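Local coordinates for protein lysyl oxidase (Pichia pastoris, PDB 1RKY) that probably oxidises primary amines, peptidyl lysine side chains among them, with the help of copper and a topaquinone cofactor, at residues Ser143-Lys148 and Ser221-Leu226; Phe210-Met215 and Met225-Tyr230; Glu329-Glu334 and Val496-Gly501; Gln338-Glu343 and Ser357-Gly362. One frame throughout, in Å; residues are numbered along the deposited sequence.

Interactions 1 and 2 build one small module: helix 136-150 lies against the hairpin of strands 209-214 and 224-230, and both contacts share Met225 and Leu226. Interaction 1 is a buried apolar contact, whereas interaction 2 is a partly buried, hydrogen-bonded strand pair. Some 50 Å away between centres, interaction 3 lies beyond the chain's centre, in the enzyme domain, where buried carboxylates serve a calcium ion. Interaction 4 uses the same long strand, 329-345, and is the most central of the four. Its polar grip is also buried, but comes from a single glutamate, and it holds a segment that carries the predicted proton acceptor.

Interaction 1: residues Ser143-Lys148 and Ser221-Leu226; sequences SSFLNK and SQWKML. With NAG (2-acetamido-2-deoxy-beta-D-glucopyranose), chain D; XE (xenon), chain U.
Phe145 projects from helix 136-150 onto Trp223 and the start of strand 224-230, its CG set anti to the backbone N (chi1 165°), which carries the ring off the helix toward the strand. At the root of the side chain, CB lies 3.9 Å from Trp223 CE3, and CG is about as near to the same indole carbon. Farther out, CD1 and CE1 pass along the tryptophan's methylene, with CE1 3.6 Å from Trp223 CB and 3.5 Å from Trp223 O. The tip, CZ, comes edge-on to the backbone, 3.6 Å from Met225 N. The two aromatic groups form a T-shaped pair, the indole edge directed at the phenylalanine face, with planes 75° apart. Trp223 can afford this burial because its NE1 donates to Gly217 O. The next residue on the helix, Leu146, meets Met225 CE with CD2 at 3.9 Å; the flexible thioether is bent so that its methyl reaches the leucine. An alanine at Phe145 is likely to leave the indole edge without its aromatic face and open a gap between helix and strand. On the helix, Asn147 ND2 instead donates to O7 of a bound N-acetylglucosamine. The joint between helix and strand thus rests on dispersion forces and the weak polarity of aromatic edges, so shape complementarity, more than directed bonding, sets how the helix sits.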
# COMPACT_ATOMS: atom_id res chain seq x y z
N SER A 143 -21.62 13.05 34.64
CA SER A 143 -22.25 14.18 33.96
C SER A 143 -23.03 15.04 34.97
O SER A 143 -22.96 16.27 34.93
CB SER A 143 -23.19 13.70 32.86
OG SER A 143 -23.74 14.80 32.17
N SER A 144 -23.73 14.38 35.87
CA SER A 144 -24.46 15.05 36.96
C SER A 144 -23.53 15.79 37.90
O SER A 144 -23.83 16.91 38.31
CB SER A 144 -25.28 14.04 37.77
OG SER A 144 -25.95 14.68 38.85
N PHE A 145 -22.40 15.17 38.25
CA PHE A 145 -21.42 15.79 39.12
C PHE A 145 -20.82 17.04 38.47
O PHE A 145 -20.65 18.08 39.11
CB PHE A 145 -20.33 14.79 39.54
CG PHE A 145 -19.12 15.44 40.12
CD1 PHE A 145 -19.07 15.76 41.48
CD2 PHE A 145 -18.04 15.76 39.32
CE1 PHE A 145 -17.95 16.38 42.01
CE2 PHE A 145 -16.92 16.38 39.86
CZ PHE A 145 -16.88 16.69 41.21
N LEU A 146 -20.49 16.96 37.19
CA LEU A 146 -19.93 18.11 36.50
C LEU A 146 -20.92 19.24 36.41
O LEU A 146 -20.55 20.40 36.61
CB LEU A 146 -19.45 17.73 35.10
CG LEU A 146 -18.18 16.87 35.07
CD1 LEU A 146 -17.76 16.71 33.60
CD2 LEU A 146 -17.05 17.41 35.92
N ASN A 147 -22.17 18.93 36.11
CA ASN A 147 -23.20 19.97 36.00
C ASN A 147 -23.40 20.70 37.34
O ASN A 147 -23.58 21.92 37.37
CB ASN A 147 -24.51 19.38 35.55
CG ASN A 147 -25.57 20.43 35.35
OD1 ASN A 147 -25.44 21.30 34.50
ND2 ASN A 147 -26.62 20.37 36.16
N LYS A 148 -23.37 19.93 38.42
CA LYS A 148 -23.50 20.46 39.78
C LYS A 148 -22.41 21.49 40.08
O LYS A 148 -22.67 22.51 40.71
CB LYS A 148 -23.42 19.30 40.78
CG LYS A 148 -23.69 19.64 42.24
CD LYS A 148 -23.78 18.34 43.06
CE LYS A 148 -24.02 18.59 44.54
NZ LYS A 148 -24.88 17.51 45.13
N SER A 221 -21.65 12.19 46.76
CA SER A 221 -21.62 13.35 47.66
C SER A 221 -20.21 13.67 48.15
O SER A 221 -19.94 14.81 48.57
CB SER A 221 -22.59 13.13 48.86
OG SER A 221 -22.00 12.29 49.81
N GLN A 222 -19.29 12.70 48.10
CA GLN A 222 -17.89 12.92 48.49
C GLN A 222 -16.93 13.26 47.32
O GLN A 222 -15.77 13.57 47.56
CB GLN A 222 -17.31 11.71 49.23
CG GLN A 222 -18.15 11.19 50.40
CD GLN A 222 -18.15 12.14 51.59
OE1 GLN A 222 -17.11 12.32 52.25
NE2 GLN A 222 -19.29 12.76 51.87
N TRP A 223 -17.42 13.18 46.09
CA TRP A 223 -16.63 13.62 44.92
C TRP A 223 -16.39 15.13 44.97
O TRP A 223 -17.24 15.89 45.40
CB TRP A 223 -17.39 13.27 43.65
CG TRP A 223 -17.47 11.80 43.40
CD1 TRP A 223 -17.05 10.79 44.22
CD2 TRP A 223 -17.96 11.16 42.21
NE1 TRP A 223 -17.28 9.57 43.64
CE2 TRP A 223 -17.82 9.77 42.40
CE3 TRP A 223 -18.50 11.63 41.02
CZ2 TRP A 223 -18.22 8.84 41.43
CZ3 TRP A 223 -18.91 10.70 40.06
CH2 TRP A 223 -18.76 9.33 40.28
N LYS A 224 -15.22 15.56 44.52
CA LYS A 224 -14.82 16.96 44.68
C LYS A 224 -14.06 17.47 43.45
O LYS A 224 -13.13 16.80 43.00
CB LYS A 224 -13.90 17.10 45.90
CG LYS A 224 -14.61 17.39 47.22
CD LYS A 224 -13.63 17.25 48.40
CE LYS A 224 -14.27 17.61 49.76
NZ LYS A 224 -13.23 17.90 50.83
N MET A 225 -14.40 18.66 42.97
CA MET A 225 -13.54 19.35 41.99
C MET A 225 -12.21 19.77 42.62
O MET A 225 -12.20 20.41 43.66
CB MET A 225 -14.27 20.54 41.38
CG MET A 225 -13.67 21.05 40.10
SD MET A 225 -13.96 19.91 38.71
CE MET A 225 -15.62 20.12 38.39
N LEU A 226 -11.10 19.37 42.02
CA LEU A 226 -9.78 19.63 42.55
C LEU A 226 -9.13 20.87 41.97
O LEU A 226 -8.49 21.62 42.69
CB LEU A 226 -8.83 18.46 42.30
CG LEU A 226 -9.21 17.15 42.96
CD1 LEU A 226 -8.31 16.06 42.44
CD2 LEU A 226 -9.11 17.28 44.47
C1 NAG D . -27.92 25.67 34.83
C2 NAG D . -29.10 24.73 34.56
C3 NAG D . -30.30 25.48 33.99
C4 NAG D . -30.64 26.69 34.85
C5 NAG D . -29.39 27.53 35.19
C6 NAG D . -29.78 28.60 36.21
C7 NAG D . -28.71 22.34 34.03
C8 NAG D . -28.53 21.32 32.94
N2 NAG D . -28.74 23.64 33.66
O3 NAG D . -31.42 24.61 33.91
O4 NAG D . -31.58 27.52 34.20
O5 NAG D . -28.33 26.73 35.68
O6 NAG D . -28.65 29.12 36.87
O7 NAG D . -28.82 21.95 35.20
XE XE U . -11.59 23.59 42.02

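Interaction 2: residues Phe210-Met215 and Met225-Tyr230; sequences FFKFDM and MLEYIY. With XE (xenon), chain U.
A classic beta bulge interrupts the hairpin of strands 209-214 and 224-230: Leu226 and Glu227 both face Lys212. The backbone oxygen of Lys212 accepts from both, Leu226 N at 2.8 Å and Glu227 N at 3.1 Å, the two donors reaching it from the same face of its carbonyl plane. Phe210 and Ile229 form a hydrogen-bonded pair, with Ile229 N 2.8 Å from Phe210 O.

On the mixed face that Lys212 and Glu227 share with Phe210 and Ile229, the aliphatic part of the extended lysine lies beside Glu227, its CD 3.6 Å from Glu227 OE2. A water accepts from Lys212 NZ and donates to Glu227 OE1. The other face, with Phe211, Phe213, Met225 and Tyr228, is oily and covered by helix 136-150. Met225 SD sits 3.8 Å from Phe213 CB and makes an oblique Met-aromatic contact with Phe211, 5.0 Å from its ring centroid. Phe211 CG stands between the backbone N and carbonyl carbon (chi1 52°), carrying the ring away from the partner strand. A xenon atom lies 3.6 Å from Tyr228 CE1. Such a bulged hairpin within an antiparallel sheet packed by a helix is an alpha+beta arrangement.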
# COMPACT_ATOMS: atom_id res chain seq x y z
N PHE A 210 -9.90 23.75 31.25
CA PHE A 210 -9.70 22.40 31.81
C PHE A 210 -10.05 22.35 33.27
O PHE A 210 -10.10 23.37 33.95
CB PHE A 210 -8.28 21.91 31.59
CG PHE A 210 -7.84 22.06 30.17
CD1 PHE A 210 -7.07 23.14 29.79
CD2 PHE A 210 -8.28 21.16 29.20
CE1 PHE A 210 -6.70 23.31 28.45
CE2 PHE A 210 -7.92 21.33 27.85
CZ PHE A 210 -7.14 22.40 27.48
N PHE A 211 -10.32 21.14 33.72
CA PHE A 211 -10.57 20.86 35.12
C PHE A 211 -10.15 19.47 35.53
O PHE A 211 -9.89 18.60 34.69
CB PHE A 211 -12.04 21.12 35.43
CG PHE A 211 -12.98 20.42 34.53
CD1 PHE A 211 -13.36 19.12 34.79
CD2 PHE A 211 -13.52 21.07 33.44
CE1 PHE A 211 -14.26 18.48 33.94
CE2 PHE A 211 -14.41 20.42 32.61
CZ PHE A 211 -14.79 19.14 32.86
N LYS A 212 -10.05 19.26 36.83
CA LYS A 212 -9.63 18.00 37.43
C LYS A 212 -10.52 17.72 38.60
O LYS A 212 -10.79 18.62 39.39
CB LYS A 212 -8.19 18.02 37.89
CG LYS A 212 -7.62 16.66 38.37
CD LYS A 212 -6.26 16.83 39.04
CE LYS A 212 -5.65 15.52 39.51
NZ LYS A 212 -4.31 15.71 40.14
N PHE A 213 -10.96 16.49 38.74
CA PHE A 213 -11.82 16.12 39.86
C PHE A 213 -11.50 14.77 40.44
O PHE A 213 -10.91 13.91 39.80
CB PHE A 213 -13.30 16.23 39.49
CG PHE A 213 -13.77 15.31 38.35
CD1 PHE A 213 -14.42 14.12 38.63
CD2 PHE A 213 -13.61 15.68 37.01
CE1 PHE A 213 -14.85 13.29 37.59
CE2 PHE A 213 -14.04 14.85 35.98
CZ PHE A 213 -14.68 13.68 36.27
N ASP A 214 -11.85 14.62 41.71
CA ASP A 214 -11.70 13.37 42.42
C ASP A 214 -13.05 12.73 42.45
O ASP A 214 -14.01 13.34 42.90
CB ASP A 214 -11.20 13.63 43.85
CG ASP A 214 -10.93 12.35 44.61
OD1 ASP A 214 -11.90 11.63 44.91
OD2 ASP A 214 -9.78 11.97 44.94
N MET A 215 -13.12 11.48 41.99
CA MET A 215 -14.35 10.70 41.85
C MET A 215 -14.20 9.36 42.58
O MET A 215 -14.76 8.34 42.16
CB MET A 215 -14.73 10.50 40.37
CG MET A 215 -13.63 9.88 39.54
SD MET A 215 -14.25 9.43 37.89
CE MET A 215 -15.34 8.03 38.29
N MET A 225 -14.40 18.66 42.97
CA MET A 225 -13.54 19.35 41.99
C MET A 225 -12.21 19.77 42.62
O MET A 225 -12.20 20.41 43.66
CB MET A 225 -14.27 20.54 41.38
CG MET A 225 -13.67 21.05 40.10
SD MET A 225 -13.96 19.91 38.71
CE MET A 225 -15.62 20.12 38.39
N LEU A 226 -11.10 19.37 42.02
CA LEU A 226 -9.78 19.63 42.55
C LEU A 226 -9.13 20.87 41.97
O LEU A 226 -8.49 21.62 42.69
CB LEU A 226 -8.83 18.46 42.30
CG LEU A 226 -9.21 17.15 42.96
CD1 LEU A 226 -8.31 16.06 42.44
CD2 LEU A 226 -9.11 17.28 44.47
N GLU A 227 -9.26 21.06 40.66
CA GLU A 227 -8.57 22.13 39.95
C GLU A 227 -9.36 22.65 38.78
O GLU A 227 -10.13 21.91 38.15
CB GLU A 227 -7.21 21.65 39.42
CG GLU A 227 -6.29 21.08 40.46
CD GLU A 227 -5.02 20.49 39.87
OE1 GLU A 227 -4.04 20.30 40.63
OE2 GLU A 227 -5.00 20.21 38.66
N TYR A 228 -9.17 23.93 38.50
CA TYR A 228 -9.51 24.53 37.22
C TYR A 228 -8.19 24.94 36.61
O TYR A 228 -7.32 25.46 37.31
CB TYR A 228 -10.43 25.72 37.39
CG TYR A 228 -11.80 25.32 37.88
CD1 TYR A 228 -12.28 25.73 39.12
CD2 TYR A 228 -12.60 24.49 37.12
CE1 TYR A 228 -13.53 25.32 39.57
CE2 TYR A 228 -13.84 24.08 37.55
CZ TYR A 228 -14.30 24.49 38.77
OH TYR A 228 -15.55 24.07 39.16
N ILE A 229 -8.00 24.64 35.33
CA ILE A 229 -6.75 24.91 34.65
C ILE A 229 -7.05 25.73 33.40
O ILE A 229 -7.89 25.37 32.59
CB ILE A 229 -6.00 23.60 34.30
CG1 ILE A 229 -5.70 22.81 35.59
CG2 ILE A 229 -4.71 23.91 33.53
CD1 ILE A 229 -5.41 21.33 35.36
N TYR A 230 -6.38 26.87 33.27
CA TYR A 230 -6.62 27.77 32.14
C TYR A 230 -5.37 28.58 31.87
O TYR A 230 -4.73 29.11 32.81
CB TYR A 230 -7.86 28.67 32.39
CG TYR A 230 -8.09 29.69 31.31
CD1 TYR A 230 -8.85 29.37 30.19
CD2 TYR A 230 -7.54 30.97 31.39
CE1 TYR A 230 -9.07 30.28 29.20
CE2 TYR A 230 -7.78 31.91 30.37
CZ TYR A 230 -8.53 31.56 29.29
OH TYR A 230 -8.80 32.44 28.28
XE XE U . -11.59 23.59 42.02
O HOH W 1 -4.54 17.62 42.31

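Interaction 3: residues Glu329-Glu334 and Val496-Gly501; sequences ERIVYE and VDLDVG. With CA (calcium ion), chain H.
Asp497 OD2, 3.6 Å from Tyr333 CD2, is held by a salt bridge from Lys65 and by a water that donates to it and to Glu334 OE2. That water lies between two carboxylates and probably eases their repulsion; Glu334 has its own counter-charge in Lys495. The site joins antiparallel strands 329-345 and 483-498 of the enzyme domain, where the second strand ends in a calcium-binding segment. Asp497 OD1, Leu498 O and Asp499 OD1 bind the calcium at 2.3 to 2.4 Å; a water also coordinates it, and Asp643 and Ile644 complete the shell. Aspartate suits both positions: its short side chain gives one oxygen to the metal and keeps the other for its surroundings.

Three backbone bonds fasten the strands. Asp497 N donates to Glu334 O at 2.8 Å, Tyr333 N to Asp497 O, and Asp499 N to Ile331 O, this last donor standing above the carbonyl plane. Beneath them, the branched Val332 fits between backbone and leucine. Its CG1, anti to the backbone N (chi1 176°), lies 3.5 Å from Asp497 O, while CG2 meets Leu498 CD2 at 3.6 Å. Replacing Val332 with glycine would probably leave the Leu498 methyl short of a neighbour and open a gap beside the calcium-bearing segment. Arg330, salt-bridged to Asp323 and Asp73, runs alongside Asp499, whose carboxylate has its stronger polar partner in Lys65, with the guanidinium and carboxylate planes 87° apart; between them a water accepts from Arg330 NH1 and donates to Asp499 OD2, 2.8 Å away.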
# COMPACT_ATOMS: atom_id res chain seq x y z
N GLU A 329 -8.15 -26.67 2.41
CA GLU A 329 -7.22 -26.76 3.52
C GLU A 329 -7.33 -25.49 4.39
O GLU A 329 -7.34 -24.39 3.84
CB GLU A 329 -5.80 -26.87 3.01
CG GLU A 329 -5.44 -28.17 2.31
CD GLU A 329 -3.97 -28.24 2.01
OE1 GLU A 329 -3.55 -27.59 1.03
OE2 GLU A 329 -3.23 -28.90 2.79
N ARG A 330 -7.50 -25.67 5.69
CA ARG A 330 -7.53 -24.56 6.64
C ARG A 330 -6.17 -23.89 6.60
O ARG A 330 -5.14 -24.56 6.76
CB ARG A 330 -7.80 -25.04 8.06
CG ARG A 330 -7.81 -23.93 9.09
CD ARG A 330 -8.07 -24.38 10.47
NE ARG A 330 -9.31 -25.12 10.44
CZ ARG A 330 -9.43 -26.42 10.60
NH1 ARG A 330 -8.39 -27.17 10.95
NH2 ARG A 330 -10.63 -26.96 10.46
N ILE A 331 -6.17 -22.57 6.42
CA ILE A 331 -4.94 -21.79 6.57
C ILE A 331 -4.94 -20.95 7.82
O ILE A 331 -3.88 -20.77 8.42
CB ILE A 331 -4.69 -20.91 5.32
CG1 ILE A 331 -4.58 -21.78 4.07
CG2 ILE A 331 -3.39 -20.09 5.45
CD1 ILE A 331 -4.84 -21.01 2.81
N VAL A 332 -6.11 -20.43 8.23
CA VAL A 332 -6.22 -19.63 9.44
C VAL A 332 -7.37 -20.14 10.28
O VAL A 332 -8.50 -20.16 9.82
CB VAL A 332 -6.40 -18.10 9.12
CG1 VAL A 332 -6.60 -17.27 10.39
CG2 VAL A 332 -5.22 -17.55 8.26
N TYR A 333 -7.10 -20.51 11.53
CA TYR A 333 -8.19 -20.87 12.45
C TYR A 333 -9.05 -19.69 12.86
O TYR A 333 -10.29 -19.76 12.87
CB TYR A 333 -7.66 -21.63 13.67
CG TYR A 333 -8.76 -21.89 14.65
CD1 TYR A 333 -9.74 -22.86 14.37
CD2 TYR A 333 -8.89 -21.15 15.81
CE1 TYR A 333 -10.78 -23.07 15.24
CE2 TYR A 333 -9.96 -21.36 16.70
CZ TYR A 333 -10.91 -22.32 16.38
OH TYR A 333 -11.95 -22.55 17.23
N GLU A 334 -8.39 -18.60 13.26
CA GLU A 334 -9.07 -17.43 13.76
C GLU A 334 -8.30 -16.20 13.25
O GLU A 334 -7.07 -16.15 13.39
CB GLU A 334 -9.08 -17.42 15.29
CG GLU A 334 -9.62 -16.13 15.89
CD GLU A 334 -9.65 -16.05 17.42
OE1 GLU A 334 -10.14 -14.99 17.92
OE2 GLU A 334 -9.16 -16.97 18.13
N VAL A 496 -3.87 -13.34 14.53
CA VAL A 496 -3.77 -14.04 13.26
C VAL A 496 -3.30 -15.45 13.59
O VAL A 496 -2.11 -15.70 13.67
CB VAL A 496 -2.77 -13.35 12.28
CG1 VAL A 496 -2.74 -14.05 10.98
CG2 VAL A 496 -3.19 -11.87 12.08
N ASP A 497 -4.27 -16.34 13.82
CA ASP A 497 -3.96 -17.72 14.19
C ASP A 497 -3.81 -18.55 12.92
O ASP A 497 -4.69 -19.31 12.52
CB ASP A 497 -5.02 -18.27 15.11
CG ASP A 497 -4.68 -19.62 15.66
OD1 ASP A 497 -3.57 -20.11 15.34
OD2 ASP A 497 -5.49 -20.27 16.35
N LEU A 498 -2.68 -18.37 12.27
CA LEU A 498 -2.29 -19.18 11.13
C LEU A 498 -1.99 -20.60 11.60
O LEU A 498 -1.36 -20.77 12.61
CB LEU A 498 -1.03 -18.61 10.50
CG LEU A 498 -1.24 -17.44 9.51
CD1 LEU A 498 0.05 -16.60 9.40
CD2 LEU A 498 -1.63 -17.90 8.15
N ASP A 499 -2.52 -21.57 10.85
CA ASP A 499 -2.22 -22.99 11.02
C ASP A 499 -1.84 -23.51 9.64
O ASP A 499 -2.67 -24.03 8.89
CB ASP A 499 -3.45 -23.77 11.49
CG ASP A 499 -3.87 -23.49 12.92
OD1 ASP A 499 -3.12 -22.90 13.78
OD2 ASP A 499 -4.99 -23.95 13.29
N VAL A 500 -0.58 -23.36 9.28
CA VAL A 500 -0.11 -23.62 7.94
C VAL A 500 0.25 -25.12 7.85
O VAL A 500 1.17 -25.61 8.52
CB VAL A 500 1.15 -22.75 7.59
CG1 VAL A 500 1.63 -23.05 6.15
CG2 VAL A 500 0.84 -21.28 7.77
N GLY A 501 -0.50 -25.86 7.04
CA GLY A 501 -0.30 -27.30 6.95
C GLY A 501 -0.40 -27.91 8.33
O GLY A 501 0.53 -28.60 8.77
CA CA H . -1.71 -21.47 14.83
O HOH W 2 -5.80 -26.28 11.87
O HOH W 3 -2.88 -25.36 5.62
O HOH W 4 -7.14 -19.00 18.18
O HOH W 5 0.22 -22.84 14.10

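Interaction 4: residues Gln338-Glu343 and Ser357-Gly362; sequences QELIAE and SDISYG. With IMD (imidazole), chain S.
A single buried carboxylate, that of Glu339, reaches out of its strand to grip the start of the short, weakly bonded helix 358-361 with both oxygens. OE1 accepts from two backbone groups: Ile359 N at 3.2 Å, on its syn lone pair, and the adjoining Leu340 N, on its anti lone pair. OE2 accepts a hydrogen bond from Ser357 OG, 2.6 Å away and about 20° out of the carboxylate plane, and has further donors in Ser615 and Gln595. A bend at chi2 (64°) curls the chain so that the carboxylate comes back over its own backbone. Leu340 N on its own strand and Ile359 N across the contact meet OE1 on different lone pairs, which helps fix its rotation, and glutamate is long enough to span the distance.

Ser357 stands at the N-cap: its OG also accepts a weak bond from Ser360 N, while Ser360 OG returns a 2.6 Å bond to Ser357 O. This strand-to-helix junction probably forms part of the active site of the copper amine oxidase domain, for Asp358, the first helical residue, is the predicted proton acceptor, its side chain about 10 Å from the copper. Asp358 N makes a nearly straight bond, 2.8 Å long, to Leu340 O. Asp358 CB packs beside that same oxygen, while OD1 accepts from N1 of an imidazole at 3.0 Å. That imidazole, probably from the crystallisation liquor, lies over one face of the Tyr361 ring, with its C5 3.9 Å from Tyr361 CE1. Ile359 packs CG1 against the Glu339 carboxylate, 3.3 Å from OE1, and extends CD1 toward Gln338 O.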
# COMPACT_ATOMS: atom_id res chain seq x y z
N GLN A 338 -8.54 -7.18 17.64
CA GLN A 338 -8.55 -7.34 19.09
C GLN A 338 -8.74 -6.03 19.83
O GLN A 338 -9.36 -5.99 20.86
CB GLN A 338 -7.22 -7.94 19.53
CG GLN A 338 -7.00 -9.32 19.08
CD GLN A 338 -7.91 -10.26 19.82
OE1 GLN A 338 -7.95 -10.23 21.04
NE2 GLN A 338 -8.64 -11.08 19.09
N GLU A 339 -8.14 -4.97 19.32
CA GLU A 339 -8.12 -3.69 20.03
C GLU A 339 -7.69 -2.62 19.06
O GLU A 339 -7.00 -2.89 18.06
CB GLU A 339 -7.19 -3.74 21.25
CG GLU A 339 -7.08 -2.45 22.08
CD GLU A 339 -8.34 -1.96 22.77
OE1 GLU A 339 -9.27 -1.45 22.08
OE2 GLU A 339 -8.42 -2.04 24.03
N LEU A 340 -8.19 -1.42 19.33
CA LEU A 340 -7.81 -0.21 18.67
C LEU A 340 -7.58 0.86 19.73
O LEU A 340 -8.46 1.07 20.57
CB LEU A 340 -8.89 0.30 17.73
CG LEU A 340 -9.54 -0.69 16.77
CD1 LEU A 340 -10.74 -1.33 17.43
CD2 LEU A 340 -9.94 0.00 15.48
N ILE A 341 -6.42 1.52 19.69
CA ILE A 341 -6.13 2.60 20.62
C ILE A 341 -5.88 3.90 19.87
O ILE A 341 -5.47 3.90 18.71
CB ILE A 341 -4.92 2.28 21.57
CG1 ILE A 341 -3.63 2.05 20.77
CG2 ILE A 341 -5.29 1.10 22.48
CD1 ILE A 341 -2.39 2.00 21.58
N ALA A 342 -6.09 5.00 20.58
CA ALA A 342 -5.75 6.33 20.13
C ALA A 342 -5.14 7.05 21.31
O ALA A 342 -5.83 7.36 22.30
CB ALA A 342 -6.98 7.06 19.60
N GLU A 343 -3.85 7.28 21.21
CA GLU A 343 -3.01 7.84 22.28
C GLU A 343 -2.46 9.20 21.88
O GLU A 343 -1.69 9.33 20.93
CB GLU A 343 -1.89 6.89 22.63
CG GLU A 343 -1.00 7.39 23.75
CD GLU A 343 0.23 6.54 23.98
OE1 GLU A 343 0.85 6.68 25.06
OE2 GLU A 343 0.60 5.75 23.09
N SER A 357 -9.30 3.22 24.53
CA SER A 357 -9.46 1.84 24.15
C SER A 357 -10.81 1.75 23.45
O SER A 357 -11.86 1.79 24.10
CB SER A 357 -9.45 0.92 25.37
OG SER A 357 -10.13 -0.32 25.09
N ASP A 358 -10.79 1.54 22.14
CA ASP A 358 -12.05 1.56 21.41
C ASP A 358 -12.92 0.35 21.68
O ASP A 358 -14.16 0.47 21.58
CB ASP A 358 -11.87 1.86 19.92
CG ASP A 358 -11.71 3.33 19.64
OD1 ASP A 358 -12.06 4.16 20.51
OD2 ASP A 358 -11.24 3.78 18.59
N ILE A 359 -12.36 -0.77 22.10
CA ILE A 359 -13.23 -1.91 22.46
C ILE A 359 -13.98 -1.70 23.76
O ILE A 359 -15.00 -2.31 23.96
CB ILE A 359 -12.51 -3.29 22.48
CG1 ILE A 359 -11.49 -3.41 23.60
CG2 ILE A 359 -11.89 -3.54 21.10
CD1 ILE A 359 -10.88 -4.78 23.73
N SER A 360 -13.47 -0.83 24.64
CA SER A 360 -14.24 -0.45 25.83
C SER A 360 -15.54 0.25 25.43
O SER A 360 -16.58 -0.02 26.01
CB SER A 360 -13.41 0.40 26.79
OG SER A 360 -13.24 1.73 26.34
N TYR A 361 -15.49 1.14 24.46
CA TYR A 361 -16.70 1.79 23.92
C TYR A 361 -17.54 0.81 23.10
O TYR A 361 -18.76 0.88 23.07
CB TYR A 361 -16.32 3.00 23.08
CG TYR A 361 -15.69 4.06 23.93
CD1 TYR A 361 -14.31 4.15 24.06
CD2 TYR A 361 -16.49 4.91 24.72
CE1 TYR A 361 -13.72 5.09 24.88
CE2 TYR A 361 -15.89 5.85 25.56
CZ TYR A 361 -14.52 5.94 25.62
OH TYR A 361 -13.92 6.87 26.47
N GLY A 362 -16.85 -0.09 22.41
CA GLY A 362 -17.46 -1.06 21.51
C GLY A 362 -17.25 -0.65 20.06
O GLY A 362 -17.55 0.48 19.65
N1 IMD S . -13.19 6.87 21.31
C2 IMD S . -12.92 7.46 20.12
N3 IMD S . -13.30 8.75 20.19
C4 IMD S . -13.82 8.98 21.41
C5 IMD S . -13.74 7.79 22.12